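Local coordinates for phosphate ABC transporter, phosphate-binding protein (Clostridium perfringens, PDB 4Q8R) that probably captures inorganic phosphate with high affinity outside the cell and delivers it to an ABC-type importer, at residues Glu75-Gly80 / Arg206-Val211; Ile81-His86 / Ser183-Asp188; Asn116-Val121 / Asn166-Gly171; Ser124-Ser129 / Ile152-Gly157. All coordinates share one frame; numbering follows the deposited sequence.

Contact 1 (Glu75-Gly80 / Arg206-Val211); sequences EIAYDG and RPFLAV
D79 and R206 pair through backbone and side chains in the antiparallel ladder of strands 71-86 and 205-213, consistent with the crossover strands that link the two domains of periplasmic-binding-protein folds. NE and NH1 of R206 converge side-on on one oxygen, OD2 of D79, at 2.8 and 2.9 Å. NE donates to the anti lone pair of OD2, NH1 comes almost head-on to the C-O bond, and the carboxylate and guanidinium planes are nearly coplanar (20° apart). A bend at chi2 (71°) folds the arginine chain back alongside the aspartate. On the same side of the sheet, the F208 ring carries CB of D79 over one face, with CE1 3.3 Å from CB. The other side holds Y78 and P207, and one face of the tyrosine ring covers the R206-P207 peptide, CD2 lying 3.4 Å from R206 O. Farther along, a beta bulge shifts the register by one residue: F208 O accepts from I76 N and F208 N donates to A77 O, both at 2.9 Å. Second-shell partners fix the ion pair, S174 OG holding D79 OD1 and S59 O taking R206 NH2. Beside the bulge, CG1 of I76 rests 3.8 Å from CB of F208.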
# COMPACT_ATOMS: atom_id res chain seq x y z
N GLU A 75 1.26 3.61 -14.33
CA GLU A 75 1.40 4.20 -13.04
C GLU A 75 0.25 5.22 -12.85
O GLU A 75 0.13 6.19 -13.64
CB GLU A 75 2.79 4.80 -12.92
CG GLU A 75 3.18 5.30 -11.57
CD GLU A 75 4.64 5.83 -11.50
OE1 GLU A 75 5.55 5.25 -12.16
OE2 GLU A 75 4.90 6.81 -10.76
N ILE A 76 -0.56 5.06 -11.81
CA ILE A 76 -1.66 6.00 -11.50
C ILE A 76 -1.46 6.95 -10.31
O ILE A 76 -2.16 7.97 -10.20
CB ILE A 76 -3.02 5.32 -11.32
CG1 ILE A 76 -2.98 4.30 -10.17
CG2 ILE A 76 -3.45 4.60 -12.58
CD1 ILE A 76 -4.35 3.69 -9.84
N ALA A 77 -0.49 6.63 -9.47
CA ALA A 77 -0.13 7.38 -8.25
C ALA A 77 1.20 6.84 -7.72
O ALA A 77 1.63 5.74 -8.12
CB ALA A 77 -1.19 7.29 -7.18
N TYR A 78 1.82 7.62 -6.84
CA TYR A 78 2.87 7.07 -5.96
C TYR A 78 2.29 7.13 -4.55
O TYR A 78 1.37 7.91 -4.28
CB TYR A 78 4.20 7.79 -6.17
CG TYR A 78 5.39 6.95 -6.32
CD1 TYR A 78 5.68 6.29 -7.54
CD2 TYR A 78 6.29 6.77 -5.21
CE1 TYR A 78 6.83 5.48 -7.63
CE2 TYR A 78 7.42 5.97 -5.30
CZ TYR A 78 7.69 5.31 -6.49
OH TYR A 78 8.81 4.49 -6.53
N ASP A 79 2.80 6.28 -3.67
CA ASP A 79 2.24 6.08 -2.36
C ASP A 79 3.36 5.85 -1.33
O ASP A 79 4.23 4.98 -1.51
CB ASP A 79 1.31 4.87 -2.36
CG ASP A 79 0.68 4.59 -1.00
OD1 ASP A 79 0.01 5.44 -0.40
OD2 ASP A 79 0.78 3.46 -0.53
N GLY A 80 3.30 6.58 -0.23
CA GLY A 80 4.15 6.34 0.90
C GLY A 80 3.63 5.20 1.74
O GLY A 80 2.42 4.92 1.80
N ARG A 206 6.29 3.60 -3.00
CA ARG A 206 6.13 2.63 -4.06
C ARG A 206 5.05 3.13 -5.06
O ARG A 206 4.27 4.03 -4.72
CB ARG A 206 5.81 1.21 -3.51
CG ARG A 206 4.93 1.18 -2.28
CD ARG A 206 3.49 1.58 -2.65
NE ARG A 206 2.58 1.59 -1.52
CZ ARG A 206 2.08 0.51 -0.95
NH1 ARG A 206 1.26 0.66 0.05
NH2 ARG A 206 2.45 -0.73 -1.36
N PRO A 207 5.07 2.61 -6.29
CA PRO A 207 3.99 3.01 -7.24
C PRO A 207 2.67 2.29 -6.97
O PRO A 207 2.62 1.17 -6.41
CB PRO A 207 4.54 2.54 -8.60
CG PRO A 207 5.34 1.27 -8.24
CD PRO A 207 6.03 1.69 -6.92
N PHE A 208 1.60 2.92 -7.43
CA PHE A 208 0.31 2.29 -7.70
C PHE A 208 0.22 2.08 -9.19
O PHE A 208 0.43 3.04 -9.96
CB PHE A 208 -0.85 3.12 -7.22
CG PHE A 208 -1.09 3.15 -5.72
CD1 PHE A 208 -0.32 2.42 -4.78
CD2 PHE A 208 -2.17 3.89 -5.21
CE1 PHE A 208 -0.62 2.46 -3.43
CE2 PHE A 208 -2.48 3.89 -3.88
CZ PHE A 208 -1.70 3.18 -2.97
N LEU A 209 -0.03 0.82 -9.59
CA LEU A 209 -0.15 0.43 -10.99
C LEU A 209 -1.51 -0.13 -11.29
O LEU A 209 -2.10 -0.89 -10.49
CB LEU A 209 0.90 -0.63 -11.37
CG LEU A 209 2.36 -0.35 -11.09
CD1 LEU A 209 3.20 -1.58 -11.41
CD2 LEU A 209 2.82 0.90 -11.83
N ALA A 210 -2.03 0.24 -12.47
CA ALA A 210 -3.10 -0.46 -13.11
C ALA A 210 -2.42 -1.31 -14.20
O ALA A 210 -1.60 -0.75 -14.99
CB ALA A 210 -4.03 0.57 -13.77
N VAL A 211 -2.71 -2.62 -14.23
CA VAL A 211 -2.10 -3.53 -15.12
C VAL A 211 -3.19 -4.29 -15.88
O VAL A 211 -4.28 -4.54 -15.38
CB VAL A 211 -1.11 -4.53 -14.43
CG1 VAL A 211 -0.05 -3.77 -13.67
CG2 VAL A 211 -1.85 -5.53 -13.53

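Contact 2 (Ile81-His86 / Ser183-Asp188); sequences IALITH and SAVKVD. With ZN (zinc ion), chain E.
A chi1 of 69° in T85 puts CG2 beside its own backbone N, where it lies 3.7 Å from CG1 of V185, the two side chains crossing at about a right angle. In V185, chi1 of -54° sets CG2 between the backbone N and the carbonyl carbon and drives it against CB of L83 at 3.5 Å. The hydroxyl OG1 of T85 lies on the S183 side, 3.5 Å from CB of S183.

Beneath these side chains runs a short antiparallel ladder. T85 and S183 form a hydrogen-bonded pair, T85 N to S183 O 2.8 Å and S183 N to T85 O 3.0 Å, and I84 and A184 are the adjoining non-hydrogen-bonded pair. V185 N then reaches L83 O at 2.9 Å. Beyond that point the segment 183-188 diverges, and one water fills in for the lost strand bonding by accepting from L83 N and donating to V185 O.

At the far end, the CB of H86 points away from the ladder, and its ring binds a zinc ion through NE2 at 2.1 Å, two waters also ligating the metal. ND1 is held by V163 O, which fixes the ring rotation and is consistent with NE2 offering its lone pair to zinc.

The pairing adds strand 182-187 to the edge of strand 71-86, whose other side is bonded to strand 169-174. F135 of helix 130-139 and I99 of helix 96-103 pack on L83, and L96 of the latter helix packs on V187.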
# COMPACT_ATOMS: atom_id res chain seq x y z
N ILE A 81 4.57 4.51 2.38
CA ILE A 81 4.20 3.48 3.35
C ILE A 81 4.62 4.06 4.74
O ILE A 81 5.81 4.36 4.99
CB ILE A 81 4.92 2.17 3.13
CG1 ILE A 81 4.55 1.59 1.72
CG2 ILE A 81 4.60 1.18 4.26
CD1 ILE A 81 5.35 0.40 1.34
N ALA A 82 3.63 4.17 5.60
CA ALA A 82 3.82 4.60 6.97
C ALA A 82 4.06 3.38 7.87
O ALA A 82 3.53 2.33 7.65
CB ALA A 82 2.60 5.32 7.47
N LEU A 83 4.89 3.61 8.87
CA LEU A 83 5.08 2.68 9.99
C LEU A 83 4.21 3.24 11.07
O LEU A 83 4.52 4.36 11.60
CB LEU A 83 6.50 2.71 10.54
CG LEU A 83 7.54 1.82 9.95
CD1 LEU A 83 7.14 0.40 10.17
CD2 LEU A 83 7.74 2.14 8.49
N ILE A 84 3.14 2.54 11.37
CA ILE A 84 2.16 3.04 12.34
C ILE A 84 2.30 2.37 13.69
O ILE A 84 2.53 1.14 13.77
CB ILE A 84 0.74 2.94 11.81
CG1 ILE A 84 0.37 1.53 11.31
CG2 ILE A 84 0.56 3.95 10.68
CD1 ILE A 84 -1.11 1.34 11.22
N THR A 85 2.10 3.18 14.73
CA THR A 85 2.04 2.71 16.08
C THR A 85 0.68 3.08 16.63
O THR A 85 -0.10 3.86 16.05
CB THR A 85 3.16 3.30 16.95
OG1 THR A 85 2.88 4.70 17.11
CG2 THR A 85 4.54 3.13 16.39
N HIS A 86 0.35 2.48 17.76
CA HIS A 86 -0.76 2.97 18.56
C HIS A 86 -0.53 4.46 18.93
O HIS A 86 0.59 4.92 19.08
CB HIS A 86 -0.88 2.14 19.82
CG HIS A 86 -2.20 2.16 20.47
ND1 HIS A 86 -3.26 1.36 20.07
CD2 HIS A 86 -2.66 2.90 21.51
CE1 HIS A 86 -4.27 1.55 20.88
NE2 HIS A 86 -3.95 2.52 21.72
N SER A 183 -0.61 6.57 14.85
CA SER A 183 0.52 7.47 14.71
C SER A 183 1.54 6.95 13.71
O SER A 183 2.11 5.86 13.90
CB SER A 183 1.21 7.65 16.06
OG SER A 183 0.33 8.34 16.92
N ALA A 184 1.81 7.70 12.65
CA ALA A 184 2.89 7.33 11.73
C ALA A 184 4.20 7.89 12.30
O ALA A 184 4.28 9.06 12.60
CB ALA A 184 2.65 7.91 10.36
N VAL A 185 5.21 7.05 12.47
CA VAL A 185 6.50 7.49 12.96
C VAL A 185 7.26 8.26 11.91
O VAL A 185 7.04 8.05 10.73
CB VAL A 185 7.37 6.31 13.50
CG1 VAL A 185 6.64 5.52 14.56
CG2 VAL A 185 7.81 5.40 12.38
N LYS A 186 8.13 9.20 12.30
CA LYS A 186 9.09 9.75 11.36
C LYS A 186 10.03 8.63 10.99
O LYS A 186 10.31 7.75 11.81
CB LYS A 186 9.90 10.88 11.96
CG LYS A 186 9.04 12.08 12.26
CD LYS A 186 9.87 13.17 12.96
CE LYS A 186 8.93 14.27 13.41
NZ LYS A 186 9.71 15.26 14.22
N VAL A 187 10.54 8.65 9.76
CA VAL A 187 11.54 7.67 9.33
C VAL A 187 12.82 8.43 9.05
O VAL A 187 12.84 9.35 8.23
CB VAL A 187 11.06 6.82 8.15
CG1 VAL A 187 12.22 5.98 7.67
CG2 VAL A 187 9.84 5.97 8.57
N ASP A 188 13.89 8.12 9.77
CA ASP A 188 15.16 8.76 9.62
C ASP A 188 14.93 10.29 9.85
O ASP A 188 15.47 11.15 9.13
CB ASP A 188 15.80 8.52 8.22
CG ASP A 188 16.41 7.07 8.01
OD1 ASP A 188 16.57 6.24 8.90
OD2 ASP A 188 16.85 6.73 6.89
ZN ZN E . -5.02 3.14 23.39
O HOH W 1 5.89 6.32 8.95
O HOH W 2 -5.83 1.25 24.13
O HOH W 3 -3.94 3.52 24.99

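Contact 3 (Asn116-Val121 / Asn166-Gly171); sequences NDAPIV and NENAIG
V121 and N166 cross at about a right angle, the valine setting CG2 against the amide of the asparagine, 3.7 Å from ND2. With chi1 at 173°, CG1 of V121 is anti to the backbone N, and this leaves CG2 as the methyl nearer to N166. That amide is itself pinned in an Asx turn: OD1 of N166 accepts from N168 N at 2.8 Å, in the carbonyl plane, within the type I turn that runs from N166 to A169. The N168 side chain reaches a different part of the segment, A118 and P119. Its OD1 sits 3.4 Å from CB of A118, and its CB is pressed to 3.2 Å from P119 O, a buried carbonyl without a hydrogen-bond partner. A water that donates to OD1 of N168 links it weakly to N116. I120 and I170 run side by side in the same direction, CG2 to CG2 3.7 Å.

The backbone joins these groups as the start of a parallel strand pair. V121 N donates to N168 O at 2.9 Å, and I170 N to V121 O at 3.0 Å. Strand 121-125 thus aligns with strand 169-174, which pairs in turn with strand 71-86. I102 of helix 96-103 packs on both I120 and I170, and W110 donates to N168 O.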
# COMPACT_ATOMS: atom_id res chain seq x y z
N ASN A 116 8.59 2.64 26.11
CA ASN A 116 8.10 1.95 27.29
C ASN A 116 8.74 0.60 27.44
O ASN A 116 9.10 -0.07 26.41
CB ASN A 116 6.59 1.78 27.20
CG ASN A 116 5.83 3.10 27.33
OD1 ASN A 116 6.28 4.02 27.95
ND2 ASN A 116 4.67 3.18 26.71
N ASP A 117 8.85 0.11 28.69
CA ASP A 117 9.20 -1.31 28.91
C ASP A 117 8.05 -2.21 28.61
O ASP A 117 7.14 -2.45 29.48
CB ASP A 117 9.62 -1.48 30.38
CG ASP A 117 10.07 -2.85 30.70
OD1 ASP A 117 10.09 -3.71 29.84
OD2 ASP A 117 10.45 -3.06 31.84
N ALA A 118 7.96 -2.64 27.36
CA ALA A 118 6.86 -3.45 26.89
C ALA A 118 7.30 -4.22 25.66
O ALA A 118 8.05 -3.70 24.85
CB ALA A 118 5.68 -2.61 26.54
N PRO A 119 6.83 -5.45 25.53
CA PRO A 119 7.16 -6.21 24.27
C PRO A 119 6.58 -5.51 23.04
O PRO A 119 5.47 -4.99 23.08
CB PRO A 119 6.48 -7.56 24.48
CG PRO A 119 5.49 -7.36 25.55
CD PRO A 119 5.90 -6.20 26.40
N ILE A 120 7.27 -5.58 21.93
CA ILE A 120 6.78 -5.08 20.68
C ILE A 120 5.91 -6.14 20.04
O ILE A 120 6.32 -7.31 19.97
CB ILE A 120 7.93 -4.69 19.72
CG1 ILE A 120 8.88 -3.67 20.33
CG2 ILE A 120 7.40 -4.23 18.34
CD1 ILE A 120 10.12 -3.40 19.56
N VAL A 121 4.70 -5.77 19.60
CA VAL A 121 3.83 -6.67 18.88
C VAL A 121 4.05 -6.29 17.42
O VAL A 121 3.51 -5.28 16.91
CB VAL A 121 2.37 -6.57 19.34
CG1 VAL A 121 1.42 -7.41 18.46
CG2 VAL A 121 2.25 -6.96 20.83
N ASN A 166 -4.04 -2.37 20.00
CA ASN A 166 -2.92 -2.85 20.82
C ASN A 166 -1.89 -1.79 21.03
O ASN A 166 -1.18 -1.40 20.10
CB ASN A 166 -2.25 -4.09 20.20
CG ASN A 166 -1.29 -4.83 21.21
OD1 ASN A 166 -0.47 -4.20 21.87
ND2 ASN A 166 -1.35 -6.18 21.26
N GLU A 167 -1.77 -1.32 22.28
CA GLU A 167 -0.81 -0.30 22.61
C GLU A 167 0.61 -0.55 22.15
O GLU A 167 1.37 0.39 21.88
CB GLU A 167 -0.77 -0.00 24.16
CG GLU A 167 -2.07 0.57 24.67
CD GLU A 167 -2.04 0.88 26.13
OE1 GLU A 167 -1.03 0.60 26.76
OE2 GLU A 167 -2.99 1.43 26.65
N ASN A 168 1.01 -1.83 22.09
CA ASN A 168 2.36 -2.15 21.81
C ASN A 168 2.65 -2.58 20.39
O ASN A 168 3.73 -3.04 20.12
CB ASN A 168 2.81 -3.21 22.78
CG ASN A 168 2.80 -2.68 24.19
OD1 ASN A 168 3.28 -1.58 24.43
ND2 ASN A 168 2.27 -3.42 25.10
N ALA A 169 1.65 -2.46 19.51
CA ALA A 169 1.81 -2.92 18.15
C ALA A 169 2.54 -1.92 17.24
O ALA A 169 2.50 -0.67 17.42
CB ALA A 169 0.45 -3.20 17.60
N ILE A 170 3.10 -2.44 16.16
CA ILE A 170 3.67 -1.66 15.09
C ILE A 170 3.26 -2.39 13.79
O ILE A 170 3.29 -3.66 13.71
CB ILE A 170 5.17 -1.49 15.23
CG1 ILE A 170 5.70 -0.56 14.16
CG2 ILE A 170 5.96 -2.85 15.21
CD1 ILE A 170 7.13 -0.10 14.34
N GLY A 171 2.85 -1.61 12.78
CA GLY A 171 2.53 -2.19 11.46
C GLY A 171 2.91 -1.22 10.38
O GLY A 171 3.41 -0.15 10.65
O HOH W 4 4.51 1.08 24.10

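Contact 4 (Ser124-Ser129 / Ile152-Gly157); sequences SREDGS and ISDGSG. With PO4 (phosphate ion), chain B.
S124 and I152 form a parallel pair of strands 121-125 and 151-153, S153 N donating to S124 O at 2.8 Å; past them, the bond from E126 N to S153 O is weak. Side chains carry the rest. R125, bent at chi2 (-72°) and chi3 (-57°), curls back so that its guanidinium meets E126 side-on, NE to OE1 2.8 Å and NH2 to OE2 2.9 Å, each carboxylate oxygen being met on its syn side. OE1 has a second donor, G155 N at 3.0 Å, which approaches from above the carboxylate plane. The glutamate therefore ties the arginine to the loop that leads into helix 156-164, and probably offsets part of its charge.

The guanidinium is sandwiched, with G155 C and S156 N toward the rim of one face and S129 OG toward the rim of the opposite one. Its edge is turned to the phosphate ion, with NH2 donating to O2 at 2.8 Å and NH1 to O3 more weakly. S129 OG donates to the same O3 at 2.7 Å and also accepts from R132 N, capping helix 130-139. S11, T12, S13, S41, S59 and T131 supply further hydroxyls.

Strand 121-125, helix 130-139 and strand 151-153 form a beta-alpha-beta unit, in which the loop after strand 121-125 and the N-terminus of helix 130-139 meet the anion, as in phosphate-binding proteins of the PBP fold.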
# COMPACT_ATOMS: atom_id res chain seq x y z
N SER A 124 2.75 -7.80 10.44
CA SER A 124 3.09 -7.89 9.03
C SER A 124 1.82 -8.17 8.26
O SER A 124 0.79 -8.62 8.82
CB SER A 124 4.08 -9.02 8.71
OG SER A 124 5.34 -8.73 9.25
N ARG A 125 1.85 -7.81 6.96
CA ARG A 125 0.80 -8.16 6.05
C ARG A 125 0.99 -9.65 5.62
O ARG A 125 2.06 -10.24 5.86
CB ARG A 125 0.83 -7.26 4.86
CG ARG A 125 0.24 -5.85 5.14
CD ARG A 125 -1.27 -5.85 5.32
NE ARG A 125 -1.94 -6.43 4.14
CZ ARG A 125 -2.02 -5.85 2.93
NH1 ARG A 125 -1.69 -4.57 2.79
NH2 ARG A 125 -2.52 -6.54 1.91
N GLU A 126 -0.05 -10.20 5.02
CA GLU A 126 -0.03 -11.55 4.45
C GLU A 126 0.87 -11.62 3.22
O GLU A 126 1.15 -10.64 2.55
CB GLU A 126 -1.42 -11.95 4.07
CG GLU A 126 -2.01 -11.35 2.78
CD GLU A 126 -2.32 -9.87 2.80
OE1 GLU A 126 -2.28 -9.21 3.88
OE2 GLU A 126 -2.67 -9.39 1.69
N ASP A 127 1.33 -12.83 2.91
CA ASP A 127 2.12 -13.08 1.75
C ASP A 127 1.31 -12.66 0.54
O ASP A 127 0.14 -12.97 0.46
CB ASP A 127 2.39 -14.62 1.62
CG ASP A 127 3.71 -14.91 1.02
OD1 ASP A 127 4.35 -13.93 0.61
OD2 ASP A 127 4.11 -16.11 0.95
N GLY A 128 1.95 -11.99 -0.39
CA GLY A 128 1.26 -11.55 -1.61
C GLY A 128 0.89 -10.08 -1.56
O GLY A 128 0.55 -9.51 -2.58
N SER A 129 0.95 -9.47 -0.39
CA SER A 129 0.72 -8.02 -0.27
C SER A 129 1.84 -7.26 -1.02
O SER A 129 3.05 -7.47 -0.78
CB SER A 129 0.73 -7.62 1.23
OG SER A 129 0.94 -6.26 1.46
N ILE A 152 0.23 -11.74 11.61
CA ILE A 152 -0.08 -11.56 10.25
C ILE A 152 -1.48 -11.02 10.17
O ILE A 152 -2.46 -11.67 10.64
CB ILE A 152 0.08 -12.86 9.44
CG1 ILE A 152 1.46 -13.40 9.65
CG2 ILE A 152 -0.32 -12.60 7.94
CD1 ILE A 152 2.54 -12.60 9.05
N SER A 153 -1.62 -9.88 9.49
CA SER A 153 -2.95 -9.28 9.27
C SER A 153 -3.25 -9.29 7.78
O SER A 153 -2.39 -8.83 6.95
CB SER A 153 -2.96 -7.80 9.72
OG SER A 153 -2.96 -7.68 11.12
N ASP A 154 -4.44 -9.70 7.43
CA ASP A 154 -4.84 -9.87 6.05
C ASP A 154 -5.51 -8.61 5.59
O ASP A 154 -6.67 -8.37 5.89
CB ASP A 154 -5.78 -11.07 5.93
CG ASP A 154 -6.00 -11.52 4.53
OD1 ASP A 154 -5.45 -10.93 3.55
OD2 ASP A 154 -6.70 -12.54 4.41
N GLY A 155 -4.75 -7.81 4.90
CA GLY A 155 -5.21 -6.62 4.27
C GLY A 155 -4.94 -5.35 5.09
O GLY A 155 -4.70 -5.37 6.29
N SER A 156 -4.90 -4.20 4.38
CA SER A 156 -4.64 -2.89 5.00
C SER A 156 -5.57 -2.64 6.17
O SER A 156 -5.14 -2.11 7.21
CB SER A 156 -4.84 -1.79 3.96
OG SER A 156 -3.86 -1.79 2.94
N GLY A 157 -6.87 -2.86 5.97
CA GLY A 157 -7.86 -2.57 7.02
C GLY A 157 -7.53 -3.33 8.32
O GLY A 157 -7.64 -2.81 9.46
P PO4 B . -1.60 -4.49 -0.91
O1 PO4 B . -1.14 -5.36 -2.09
O2 PO4 B . -2.95 -4.93 -0.39
O3 PO4 B . -0.51 -4.43 0.16
O4 PO4 B . -1.72 -3.02 -1.44

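Contacts 1 and 2 use successive parts of strand 71-86, their centres about 20 Å apart, and they touch where CG of R206 packs on CD1 of I81 at 3.7 Å. Contact 3 meets contact 2 across the same sheet through a probable hydrogen bond from I84 N to G171 O (2.8 Å), their centres about 13 Å apart. Contact 4 continues strand 121-125 from contact 3 to the phosphate, which R125 and S129 grip directly. The R206 side chain of contact 1 comes within about 5 Å of that ion, so contacts 1 and 4 both border the site although their nearest atoms are about 6 Å apart. T131 joins them, bonding both R206 NH1 and the phosphate.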